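Side-chain contact in 2-methyl-3-hydroxypyridine-5-carboxylic acid oxygenase (PDB 3ALJ), which probably catalyses the FAD-dependent, ring-opening oxygenation of 2-methyl-3-hydroxypyridine-5-carboxylic acid: residues Gln313-Gly318 / Glu322-Ala327. Residues are numbered along the deposited sequence; the frame is centred on the assembly and turned at random.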
ATOM      1  N   GLN A 313       8.205 -17.750   2.856  1.00 11.70           N
ATOM      2  CA  GLN A 313       8.809 -18.766   1.956  1.00 13.11           C
ATOM      3  C   GLN A 313      10.222 -19.089   2.389  1.00 12.98           C
ATOM      4  O   GLN A 313      10.564 -20.303   2.513  1.00 13.63           O
ATOM      5  CB  GLN A 313       8.834 -18.254   0.536  1.00 12.00           C
ATOM      6  CG  GLN A 313       7.440 -18.109  -0.122  1.00 10.65           C
ATOM      7  CD  GLN A 313       7.610 -17.516  -1.491  1.00  9.90           C
ATOM      8  OE1 GLN A 313       8.381 -16.577  -1.742  1.00 11.36           O
ATOM      9  NE2 GLN A 313       6.815 -18.052  -2.422  1.00 13.04           N
ATOM     10  N   ASP A 314      11.046 -18.100   2.718  1.00 12.07           N
ATOM     11  CA  ASP A 314      12.427 -18.401   3.057  1.00 11.55           C
ATOM     12  C   ASP A 314      12.528 -19.073   4.407  1.00 12.48           C
ATOM     13  O   ASP A 314      13.576 -19.808   4.572  1.00 13.68           O
ATOM     14  CB  ASP A 314      13.243 -17.107   2.999  1.00 12.25           C
ATOM     15  CG  ASP A 314      13.732 -16.807   1.651  1.00 15.83           C
ATOM     16  OD1 ASP A 314      14.726 -17.477   1.281  1.00 19.26           O
ATOM     17  OD2 ASP A 314      13.301 -15.878   0.920  1.00 16.23           O
ATOM     18  N   LEU A 315      11.521 -18.979   5.277  1.00 12.58           N
ATOM     19  CA  LEU A 315      11.522 -19.604   6.590  1.00 12.75           C
ATOM     20  C   LEU A 315      11.172 -21.073   6.449  1.00 13.25           C
ATOM     21  O   LEU A 315      11.198 -21.796   7.472  1.00 15.13           O
ATOM     22  CB  LEU A 315      10.572 -18.881   7.584  1.00 13.45           C
ATOM     23  CG  LEU A 315      11.232 -17.561   7.999  1.00 10.51           C
ATOM     24  CD1 LEU A 315      10.075 -16.658   8.536  1.00 12.91           C
ATOM     25  CD2 LEU A 315      12.302 -17.815   9.122  1.00 13.00           C
ATOM     26  N   GLU A 316      10.874 -21.574   5.222  1.00 13.43           N
ATOM     27  CA  GLU A 316      10.519 -23.004   5.051  1.00 14.97           C
ATOM     28  C   GLU A 316      11.740 -23.724   4.522  1.00 18.60           C
ATOM     29  O   GLU A 316      11.535 -24.894   4.090  1.00 22.60           O
ATOM     30  CB  GLU A 316       9.348 -23.152   3.975  1.00 13.64           C
ATOM     31  CG  GLU A 316       8.017 -22.709   4.495  1.00 17.38           C
ATOM     32  CD  GLU A 316       7.687 -23.505   5.754  1.00 22.93           C
ATOM     33  OE1 GLU A 316       7.529 -24.750   5.674  1.00 29.05           O
ATOM     34  OE2 GLU A 316       7.640 -22.923   6.852  1.00 18.80           O
ATOM     35  N   GLU A 317      12.924 -23.128   4.471  1.00 21.97           N
ATOM     36  CA  GLU A 317      14.056 -23.817   3.839  1.00 23.89           C
ATOM     37  C   GLU A 317      14.876 -24.739   4.726  1.00 27.54           C
ATOM     38  O   GLU A 317      15.873 -25.322   4.250  1.00 28.93           O
ATOM     39  CB  GLU A 317      14.989 -22.894   3.110  1.00 23.26           C
ATOM     40  CG  GLU A 317      14.297 -22.066   2.043  1.00 25.29           C
ATOM     41  CD  GLU A 317      14.151 -22.794   0.747  1.00 36.25           C
ATOM     42  OE1 GLU A 317      14.879 -23.809   0.517  1.00 39.14           O
ATOM     43  OE2 GLU A 317      13.346 -22.332  -0.064  1.00 39.38           O
ATOM     44  N   GLY A 318      14.496 -24.914   5.990  1.00 26.76           N
ATOM     45  CA  GLY A 318      15.383 -25.765   6.784  1.00 26.43           C
ATOM     46  C   GLY A 318      16.533 -25.068   7.512  1.00 25.41           C
ATOM     47  O   GLY A 318      17.211 -25.708   8.317  1.00 27.42           O
ATOM     48  N   GLU A 322      17.886 -16.942  11.558  1.00 12.86           N
ATOM     49  CA  GLU A 322      18.843 -15.856  11.175  1.00 12.42           C
ATOM     50  C   GLU A 322      19.323 -15.954   9.755  1.00 14.97           C
ATOM     51  O   GLU A 322      19.379 -14.967   9.017  1.00 15.45           O
ATOM     52  CB  GLU A 322      20.026 -15.818  12.204  1.00 15.23           C
ATOM     53  CG  GLU A 322      19.619 -15.466  13.603  1.00 18.47           C
ATOM     54  CD  GLU A 322      19.270 -16.652  14.507  1.00 21.11           C
ATOM     55  OE1 GLU A 322      18.805 -17.771  14.125  1.00 20.05           O
ATOM     56  OE2 GLU A 322      19.391 -16.402  15.763  1.00 26.19           O
ATOM     57  N   ASP A 323      19.658 -17.181   9.343  1.00 15.09           N
ATOM     58  CA  ASP A 323      20.100 -17.353   8.010  1.00 15.75           C
ATOM     59  C   ASP A 323      18.965 -17.182   6.982  1.00 14.96           C
ATOM     60  O   ASP A 323      19.214 -16.685   5.886  1.00 15.35           O
ATOM     61  CB  ASP A 323      20.713 -18.767   7.823  1.00 16.28           C
ATOM     62  CG  ASP A 323      22.058 -18.925   8.490  1.00 20.44           C
ATOM     63  OD1 ASP A 323      22.683 -17.925   8.889  1.00 22.54           O
ATOM     64  OD2 ASP A 323      22.469 -20.101   8.517  1.00 23.14           O
ATOM     65  N   ALA A 324      17.775 -17.673   7.314  1.00 13.84           N
ATOM     66  CA  ALA A 324      16.606 -17.451   6.411  1.00 11.65           C
ATOM     67  C   ALA A 324      16.333 -15.994   6.175  1.00 13.73           C
ATOM     68  O   ALA A 324      16.008 -15.618   5.019  1.00 11.72           O
ATOM     69  CB  ALA A 324      15.377 -18.119   6.898  1.00 12.67           C
ATOM     70  N   LEU A 325      16.496 -15.210   7.210  1.00 11.50           N
ATOM     71  CA  LEU A 325      16.291 -13.746   7.024  1.00  9.92           C
ATOM     72  C   LEU A 325      17.271 -13.072   6.122  1.00 11.83           C
ATOM     73  O   LEU A 325      16.914 -12.206   5.300  1.00 12.44           O
ATOM     74  CB  LEU A 325      16.278 -12.991   8.393  1.00 10.09           C
ATOM     75  CG  LEU A 325      14.868 -13.042   9.077  1.00 12.82           C
ATOM     76  CD1 LEU A 325      14.001 -14.244   9.027  1.00 13.66           C
ATOM     77  CD2 LEU A 325      14.933 -12.464  10.569  1.00 12.35           C
ATOM     78  N   VAL A 326      18.578 -13.436   6.232  1.00 12.58           N
ATOM     79  CA  VAL A 326      19.548 -12.918   5.360  1.00 14.06           C
ATOM     80  C   VAL A 326      19.246 -13.415   3.905  1.00 12.89           C
ATOM     81  O   VAL A 326      19.337 -12.614   2.950  1.00 13.65           O
ATOM     82  CB  VAL A 326      20.934 -13.381   5.891  1.00 14.20           C
ATOM     83  CG1 VAL A 326      22.085 -13.127   4.819  1.00 16.77           C
ATOM     84  CG2 VAL A 326      21.308 -12.567   7.108  1.00 16.71           C
ATOM     85  N   ALA A 327      18.865 -14.690   3.745  1.00 13.73           N
ATOM     86  CA  ALA A 327      18.641 -15.143   2.359  1.00 12.50           C
ATOM     87  C   ALA A 327      17.436 -14.369   1.778  1.00 10.18           C
ATOM     88  O   ALA A 327      17.419 -14.082   0.587  1.00 13.86           O
ATOM     89  CB  ALA A 327      18.348 -16.626   2.371  1.00 13.72           C
TER
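Asp314 and Leu315 pack against Ala324, Leu325 and Ala327 in a small, mostly buried van der Waals contact, partly apolar, where the chain passes from one helix to the next. The contact joins the C-terminal part of helix 300-314, and the turn after it, to the first turns of helix 321-349. No hydrogen bond links the two segments. Ala324 sits at the centre, where the backbones come close, with 5.4 Å between Asp314 CA and Ala324 CA. Its small methyl group CB fits against the backbone, 3.4 Å from Asp314 O. In return, Asp314 CB lies 3.7 Å from Ala324 O. The connection joins two successive helices within the FAD-binding domain. A type I turn runs from Asp314 to Glu317, and its bond from Glu317 N to Asp314 O is weak. With CG anti to its carbonyl carbon (chi1 -74°), Leu315 reaches across with CD2, 3.8 Å from Ala324 CB and 4.0 Å from Leu325 CD1. The two leucine side chains meet at a slant through these methyl groups. Both leucines also touch Leu151 of strand 151-154, which places this corner beside a parallel strand of what is probably the Rossmann-type sheet. On the other flank, Asp314 OD1 lies 3.9 Å from CB of Ala327, an exposed residue. Further along the second helix, Arg331 NE forms a salt bridge with Asp314 OD2.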